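Local coordinates for protein putative ADP-Ribosyltransferase Scabin (PDB 5EWY) that probably transfers ADP-ribose from NAD+ to DNA, acting as a toxin of the potato-scab bacterium Streptomyces scabies, at residues Ile137-Gly142 and Val161-Gly166; Glu170-Val175 and Val191-Tyr196. All coordinates share one frame; numbering follows the deposited sequence.

Contact 1: residues Ile137-Gly142 and Val161-Gly166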
ATOM      1  N   ILE A 137       5.324  -2.666  -4.553  1.00 13.96           N
ATOM      2  CA  ILE A 137       4.057  -2.293  -5.179  1.00 15.06           C
ATOM      3  C   ILE A 137       4.311  -1.173  -6.179  1.00 16.08           C
ATOM      4  O   ILE A 137       5.039  -0.215  -5.873  1.00 15.09           O
ATOM      5  CB  ILE A 137       3.055  -1.843  -4.101  1.00 16.34           C
ATOM      6  CG1 ILE A 137       2.702  -3.057  -3.248  1.00 17.81           C
ATOM      7  CG2 ILE A 137       1.793  -1.204  -4.694  1.00 17.58           C
ATOM      8  CD1 ILE A 137       2.082  -2.706  -1.913  1.00 20.86           C
ATOM      9  N   ASP A 138       3.721  -1.292  -7.367  1.00 16.21           N
ATOM     10  CA  ASP A 138       3.831  -0.249  -8.388  1.00 16.67           C
ATOM     11  C   ASP A 138       2.401   0.017  -8.845  1.00 17.40           C
ATOM     12  O   ASP A 138       1.885  -0.630  -9.751  1.00 17.81           O
ATOM     13  CB  ASP A 138       4.742  -0.695  -9.520  1.00 16.52           C
ATOM     14  CG  ASP A 138       4.785   0.292 -10.682  1.00 19.74           C
ATOM     15  OD1 ASP A 138       4.509   1.496 -10.482  1.00 18.86           O
ATOM     16  OD2 ASP A 138       5.128  -0.130 -11.803  1.00 20.09           O
ATOM     17  N   ALA A 139       1.735   0.935  -8.143  1.00 17.92           N
ATOM     18  CA  ALA A 139       0.310   1.142  -8.323  1.00 19.18           C
ATOM     19  C   ALA A 139       0.025   2.631  -8.409  1.00 17.94           C
ATOM     20  O   ALA A 139       0.668   3.424  -7.703  1.00 19.10           O
ATOM     21  CB  ALA A 139      -0.488   0.597  -7.119  1.00 19.30           C
ATOM     22  N   PRO A 140      -0.937   3.027  -9.226  1.00 18.46           N
ATOM     23  CA  PRO A 140      -1.312   4.441  -9.309  1.00 20.69           C
ATOM     24  C   PRO A 140      -2.184   4.816  -8.130  1.00 22.55           C
ATOM     25  O   PRO A 140      -2.954   4.004  -7.616  1.00 22.68           O
ATOM     26  CB  PRO A 140      -2.129   4.524 -10.606  1.00 23.78           C
ATOM     27  CG  PRO A 140      -2.715   3.165 -10.766  1.00 25.80           C
ATOM     28  CD  PRO A 140      -1.694   2.202 -10.187  1.00 21.17           C
ATOM     29  N   GLY A 141      -2.050   6.063  -7.711  1.00 21.83           N
ATOM     30  CA  GLY A 141      -3.007   6.634  -6.774  1.00 26.01           C
ATOM     31  C   GLY A 141      -2.691   6.364  -5.324  1.00 21.64           C
ATOM     32  O   GLY A 141      -1.534   6.386  -4.896  1.00 19.27           O
ATOM     33  N   GLY A 142      -3.743   6.110  -4.553  1.00 21.52           N
ATOM     34  CA  GLY A 142      -3.588   6.004  -3.107  1.00 20.42           C
ATOM     35  C   GLY A 142      -3.718   7.348  -2.427  1.00 21.55           C
ATOM     36  O   GLY A 142      -3.472   8.405  -3.006  1.00 22.84           O
ATOM     37  N   VAL A 161       0.742   5.463   2.559  1.00 17.67           N
ATOM     38  CA  VAL A 161      -0.181   5.680   1.453  1.00 16.97           C
ATOM     39  C   VAL A 161      -1.277   4.629   1.610  1.00 17.64           C
ATOM     40  O   VAL A 161      -1.002   3.415   1.632  1.00 18.29           O
ATOM     41  CB  VAL A 161       0.519   5.573   0.087  1.00 16.68           C
ATOM     42  CG1 VAL A 161      -0.492   5.728  -1.061  1.00 18.93           C
ATOM     43  CG2 VAL A 161       1.645   6.612  -0.048  1.00 17.23           C
ATOM     44  N   ALA A 162      -2.520   5.088   1.729  1.00 18.44           N
ATOM     45  CA  ALA A 162      -3.653   4.206   1.983  1.00 18.84           C
ATOM     46  C   ALA A 162      -4.450   3.996   0.703  1.00 19.28           C
ATOM     47  O   ALA A 162      -4.948   4.963   0.110  1.00 21.42           O
ATOM     48  CB  ALA A 162      -4.561   4.813   3.042  1.00 20.71           C
ATOM     49  N   PHE A 163      -4.599   2.736   0.289  1.00 18.84           N
ATOM     50  CA  PHE A 163      -5.279   2.420  -0.959  1.00 19.51           C
ATOM     51  C   PHE A 163      -6.737   2.064  -0.704  1.00 20.46           C
ATOM     52  O   PHE A 163      -7.024   0.965  -0.197  1.00 20.48           O
ATOM     53  CB  PHE A 163      -4.568   1.292  -1.714  1.00 19.43           C
ATOM     54  CG  PHE A 163      -3.394   1.791  -2.487  1.00 18.23           C
ATOM     55  CD1 PHE A 163      -3.545   2.249  -3.784  1.00 18.63           C
ATOM     56  CD2 PHE A 163      -2.151   1.909  -1.880  1.00 18.33           C
ATOM     57  CE1 PHE A 163      -2.472   2.772  -4.479  1.00 18.64           C
ATOM     58  CE2 PHE A 163      -1.074   2.437  -2.557  1.00 17.41           C
ATOM     59  CZ  PHE A 163      -1.227   2.875  -3.856  1.00 17.64           C
ATOM     60  N   PRO A 164      -7.692   2.946  -0.998  1.00 20.61           N
ATOM     61  CA  PRO A 164      -9.107   2.590  -0.798  1.00 21.56           C
ATOM     62  C   PRO A 164      -9.529   1.526  -1.797  1.00 26.57           C
ATOM     63  O   PRO A 164      -9.322   1.675  -3.006  1.00 24.91           O
ATOM     64  CB  PRO A 164      -9.856   3.907  -1.030  1.00 22.83           C
ATOM     65  CG  PRO A 164      -8.795   4.981  -1.116  1.00 22.25           C
ATOM     66  CD  PRO A 164      -7.545   4.282  -1.590  1.00 22.34           C
ATOM     67  N   GLY A 165     -10.093   0.439  -1.292  1.00 25.41           N
ATOM     68  CA  GLY A 165     -10.413  -0.699  -2.118  1.00 26.01           C
ATOM     69  C   GLY A 165      -9.251  -1.630  -2.344  1.00 22.21           C
ATOM     70  O   GLY A 165      -9.403  -2.620  -3.072  1.00 25.53           O
ATOM     71  N   GLY A 166      -8.106  -1.356  -1.732  1.00 21.97           N
ATOM     72  CA  GLY A 166      -6.940  -2.198  -1.894  1.00 20.28           C
ATOM     73  C   GLY A 166      -6.293  -2.058  -3.254  1.00 20.60           C
ATOM     74  O   GLY A 166      -6.355  -1.011  -3.899  1.00 21.88           O
TER
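The F163 ring lies against the backbone of G142, the two residues that give most of the surface buried here, while V161 touches the same glycine from two residues earlier on the strand. No hydrogen bond links 137-142 to 161-166; one aromatic ring and one valine methyl meet a loop of main chain, with the A139 methyl beside it. G142 CA sits over a face of the F163 ring, 3.9 Å from the centroid and 19° off the ring normal, displaced toward the rim, a CH-pi contact. With chi1 at -81°, CG of F163 stands opposite the carbonyl carbon and beside the backbone N, which carries CE1 and CZ up to P140-G142 with one face against G142. P140 O meets the ring at its edge, in plane, 3.4 Å from F163 CE1, where the partly positive ring hydrogens suit a carbonyl oxygen. The CB of A139 approaches F163 CE1 obliquely at 4.0 Å, a small methyl that fits beside the bulky ring.

Glycine suits position 142 twice over. Any CB would collide with both V161 CG1 and the F163 ring, and the positive phi of 88° would press it against the preceding carbonyl. V161 CG1, anti to its own N, comes to 3.7 Å from G142 CA. Beyond F163 the chain reverses in a type II turn closed by G166 N to F163 O, 3.0 Å.

In the fold, the loop leads from strand 133-137 into strand 143-144, which pairs with strand 160-164 through A162 and V143. L75 of strand 75-79 touches V161 and F163, and T118 of strand 115-119 packs on F163.

Contact 2: residues Glu170-Val175 and Val191-Tyr196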
ATOM      1  N   GLU A 170      -2.116  -7.047 -10.388  1.00 23.36           N
ATOM      2  CA  GLU A 170      -1.303  -6.533 -11.498  1.00 22.54           C
ATOM      3  C   GLU A 170      -0.387  -5.402 -11.045  1.00 22.70           C
ATOM      4  O   GLU A 170       0.541  -5.039 -11.786  1.00 22.12           O
ATOM      5  CB  GLU A 170      -2.184  -6.076 -12.668  1.00 26.71           C
ATOM      6  CG  GLU A 170      -3.028  -4.843 -12.400  1.00 30.41           C
ATOM      7  CD  GLU A 170      -4.013  -4.545 -13.501  1.00 53.48           C
ATOM      8  OE1 GLU A 170      -3.584  -4.039 -14.567  1.00 47.53           O
ATOM      9  OE2 GLU A 170      -5.216  -4.821 -13.289  1.00 50.38           O
ATOM     10  N   PHE A 171      -0.656  -4.800  -9.895  1.00 19.58           N
ATOM     11  CA  PHE A 171       0.158  -3.702  -9.375  1.00 18.81           C
ATOM     12  C   PHE A 171       1.115  -4.128  -8.279  1.00 18.88           C
ATOM     13  O   PHE A 171       1.794  -3.275  -7.690  1.00 19.79           O
ATOM     14  CB  PHE A 171      -0.728  -2.554  -8.881  1.00 19.31           C
ATOM     15  CG  PHE A 171      -1.673  -2.054  -9.914  1.00 20.81           C
ATOM     16  CD1 PHE A 171      -1.215  -1.384 -11.045  1.00 20.89           C
ATOM     17  CD2 PHE A 171      -3.034  -2.285  -9.798  1.00 29.76           C
ATOM     18  CE1 PHE A 171      -2.089  -0.944 -12.010  1.00 28.50           C
ATOM     19  CE2 PHE A 171      -3.907  -1.838 -10.764  1.00 29.04           C
ATOM     20  CZ  PHE A 171      -3.440  -1.163 -11.860  1.00 28.04           C
ATOM     21  N   VAL A 172       1.180  -5.420  -7.980  1.00 18.48           N
ATOM     22  CA  VAL A 172       2.125  -5.957  -7.006  1.00 17.15           C
ATOM     23  C   VAL A 172       3.316  -6.493  -7.794  1.00 18.47           C
ATOM     24  O   VAL A 172       3.192  -7.453  -8.562  1.00 19.08           O
ATOM     25  CB  VAL A 172       1.483  -7.037  -6.129  1.00 19.93           C
ATOM     26  CG1 VAL A 172       2.527  -7.613  -5.186  1.00 21.29           C
ATOM     27  CG2 VAL A 172       0.315  -6.435  -5.351  1.00 20.62           C
ATOM     28  N   ILE A 173       4.483  -5.868  -7.607  1.00 17.50           N
ATOM     29  CA  ILE A 173       5.679  -6.268  -8.346  1.00 17.96           C
ATOM     30  C   ILE A 173       6.151  -7.641  -7.901  1.00 17.93           C
ATOM     31  O   ILE A 173       6.489  -8.501  -8.718  1.00 19.38           O
ATOM     32  CB  ILE A 173       6.817  -5.259  -8.139  1.00 17.52           C
ATOM     33  CG1 ILE A 173       6.427  -3.840  -8.529  1.00 19.92           C
ATOM     34  CG2 ILE A 173       8.014  -5.721  -8.929  1.00 18.46           C
ATOM     35  CD1 ILE A 173       7.372  -2.818  -7.939  1.00 17.76           C
ATOM     36  N   GLY A 174       6.221  -7.847  -6.591  1.00 17.45           N
ATOM     37  CA  GLY A 174       6.891  -9.011  -6.034  1.00 18.55           C
ATOM     38  C   GLY A 174       7.062  -8.833  -4.544  1.00 17.52           C
ATOM     39  O   GLY A 174       6.440  -7.958  -3.944  1.00 16.80           O
ATOM     40  N   VAL A 175       7.929  -9.659  -3.963  1.00 18.04           N
ATOM     41  CA  VAL A 175       8.044  -9.723  -2.513  1.00 15.50           C
ATOM     42  C   VAL A 175       9.429 -10.214  -2.148  1.00 16.89           C
ATOM     43  O   VAL A 175      10.039 -10.999  -2.870  1.00 18.14           O
ATOM     44  CB  VAL A 175       6.949 -10.660  -1.943  1.00 19.28           C
ATOM     45  CG1 VAL A 175       7.204 -12.136  -2.344  1.00 22.34           C
ATOM     46  CG2 VAL A 175       6.845 -10.568  -0.408  1.00 19.39           C
ATOM     47  N   VAL A 191      10.684 -13.031  -4.774  1.00 20.86           N
ATOM     48  CA  VAL A 191       9.885 -13.643  -5.837  1.00 22.45           C
ATOM     49  C   VAL A 191       9.152 -12.541  -6.580  1.00 20.96           C
ATOM     50  O   VAL A 191       8.547 -11.659  -5.962  1.00 19.67           O
ATOM     51  CB  VAL A 191       8.846 -14.633  -5.265  1.00 25.21           C
ATOM     52  CG1 VAL A 191       8.084 -15.348  -6.376  1.00 30.02           C
ATOM     53  CG2 VAL A 191       9.514 -15.660  -4.351  1.00 35.95           C
ATOM     54  N   GLY A 192       9.213 -12.574  -7.913  1.00 20.25           N
ATOM     55  CA  GLY A 192       8.377 -11.703  -8.698  1.00 20.47           C
ATOM     56  C   GLY A 192       6.981 -12.260  -8.880  1.00 20.29           C
ATOM     57  O   GLY A 192       6.773 -13.461  -9.026  1.00 23.02           O
ATOM     58  N   ASN A 193       6.020 -11.340  -8.915  1.00 19.69           N
ATOM     59  CA  ASN A 193       4.629 -11.708  -9.147  1.00 20.89           C
ATOM     60  C   ASN A 193       4.410 -11.956 -10.633  1.00 21.30           C
ATOM     61  O   ASN A 193       4.615 -11.039 -11.438  1.00 22.27           O
ATOM     62  CB  ASN A 193       3.730 -10.576  -8.642  1.00 21.32           C
ATOM     63  CG  ASN A 193       2.268 -10.805  -8.925  1.00 19.45           C
ATOM     64  OD1 ASN A 193       1.850 -11.905  -9.285  1.00 21.27           O
ATOM     65  ND2 ASN A 193       1.472  -9.761  -8.747  1.00 22.04           N
ATOM     66  N   PRO A 194       4.018 -13.164 -11.044  1.00 22.02           N
ATOM     67  CA  PRO A 194       3.798 -13.409 -12.481  1.00 24.52           C
ATOM     68  C   PRO A 194       2.714 -12.539 -13.086  1.00 25.48           C
ATOM     69  O   PRO A 194       2.666 -12.381 -14.317  1.00 28.49           O
ATOM     70  CB  PRO A 194       3.441 -14.902 -12.540  1.00 27.81           C
ATOM     71  CG  PRO A 194       2.976 -15.246 -11.207  1.00 29.66           C
ATOM     72  CD  PRO A 194       3.727 -14.361 -10.241  1.00 25.85           C
ATOM     73  N   HIS A 195       1.859 -11.946 -12.273  1.00 23.86           N
ATOM     74  CA  HIS A 195       0.741 -11.134 -12.732  1.00 23.72           C
ATOM     75  C   HIS A 195       1.045  -9.641 -12.781  1.00 21.34           C
ATOM     76  O   HIS A 195       0.173  -8.861 -13.185  1.00 24.31           O
ATOM     77  CB  HIS A 195      -0.469 -11.390 -11.835  1.00 26.58           C
ATOM     78  CG  HIS A 195      -0.904 -12.812 -11.828  1.00 32.59           C
ATOM     79  ND1 HIS A 195      -0.941 -13.579 -10.687  1.00 33.87           N
ATOM     80  CD2 HIS A 195      -1.316 -13.612 -12.838  1.00 32.26           C
ATOM     81  CE1 HIS A 195      -1.361 -14.793 -10.994  1.00 28.68           C
ATOM     82  NE2 HIS A 195      -1.598 -14.838 -12.290  1.00 38.10           N
ATOM     83  N   TYR A 196       2.254  -9.219 -12.398  1.00 20.86           N
ATOM     84  CA  TYR A 196       2.597  -7.807 -12.456  1.00 20.52           C
ATOM     85  C   TYR A 196       2.550  -7.319 -13.897  1.00 19.18           C
ATOM     86  O   TYR A 196       3.098  -7.959 -14.798  1.00 23.03           O
ATOM     87  CB  TYR A 196       3.992  -7.619 -11.879  1.00 20.71           C
ATOM     88  CG  TYR A 196       4.572  -6.221 -12.005  1.00 18.50           C
ATOM     89  CD1 TYR A 196       3.816  -5.093 -11.737  1.00 19.17           C
ATOM     90  CD2 TYR A 196       5.896  -6.053 -12.393  1.00 20.52           C
ATOM     91  CE1 TYR A 196       4.372  -3.810 -11.850  1.00 17.91           C
ATOM     92  CE2 TYR A 196       6.454  -4.788 -12.511  1.00 18.91           C
ATOM     93  CZ  TYR A 196       5.689  -3.680 -12.238  1.00 18.54           C
ATOM     94  OH  TYR A 196       6.283  -2.415 -12.335  1.00 17.70           O
TER
HETATM   95  O   HOH W   1       7.442  -8.998 -11.192  1.00 33.42           O
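V175 and V191 form the hydrogen-bonded antiparallel pair of this contact: V175 N gives to V191 O, and V191 N returns to V175 O, each 2.9 Å and with the donor nearly in line with the carbonyl. Next along is the non-hydrogen-bonded pair G174 and G192; a side chain on G174 would strike V191 O. N193 then takes over with its backbone N bonded to I173 O at 171°.

The N193 side chain extends the pairing where the strand ends. CG anti to the backbone N (chi1 176°) carries ND2 to V172 O, 2.9 Å away and close to the amide plane, while OD1 accepts H195 N in an Asx turn. One short amide thus clasps the neighbouring strand and its own type I turn, as asparagine can. A water also donates to I173 O.

Apolar contact pairs I173 CG1 with one face of the Y196 ring, a CH-pi approach 4.0 Å from the centroid, and V175 CG1 with V191 CB. Weaker polar contacts set E170 O at the Y196 ring edge and E170 CA against H195 O, a CH...O contact of 3.2 Å. The hydroxyl of Y196 reaches D138, and E170 forms a salt bridge with R168.

Strands 172-179 and 184-192 make a hairpin at one edge of the four-stranded antiparallel sheet. Y136 of strand 133-137 faces I173 and G174 across a classic bulge, and F87 of helix 83-89 packs on V175, V191 and N193.

Overall arrangement
Contact 1 closes before contact 2 opens along the chain, and their centres lie 15 Å apart. Contact 1, near the middle of the protein, sets the loop leaving the four-stranded sheet against strand 160-164 of the three-stranded sheet, while contact 2, further out, closes the edge hairpin of the former. That loop joins them directly: D138 N to F171 O and D138 OD2 to Y196 OH are probable hydrogen bonds, and A139 packs on F171. All four segments belong to the Scabin-like ADP-ribosyltransferase fold, and the bound inhibitor is about 7 Å from the side chain of V161 and about 11 Å from that of V175.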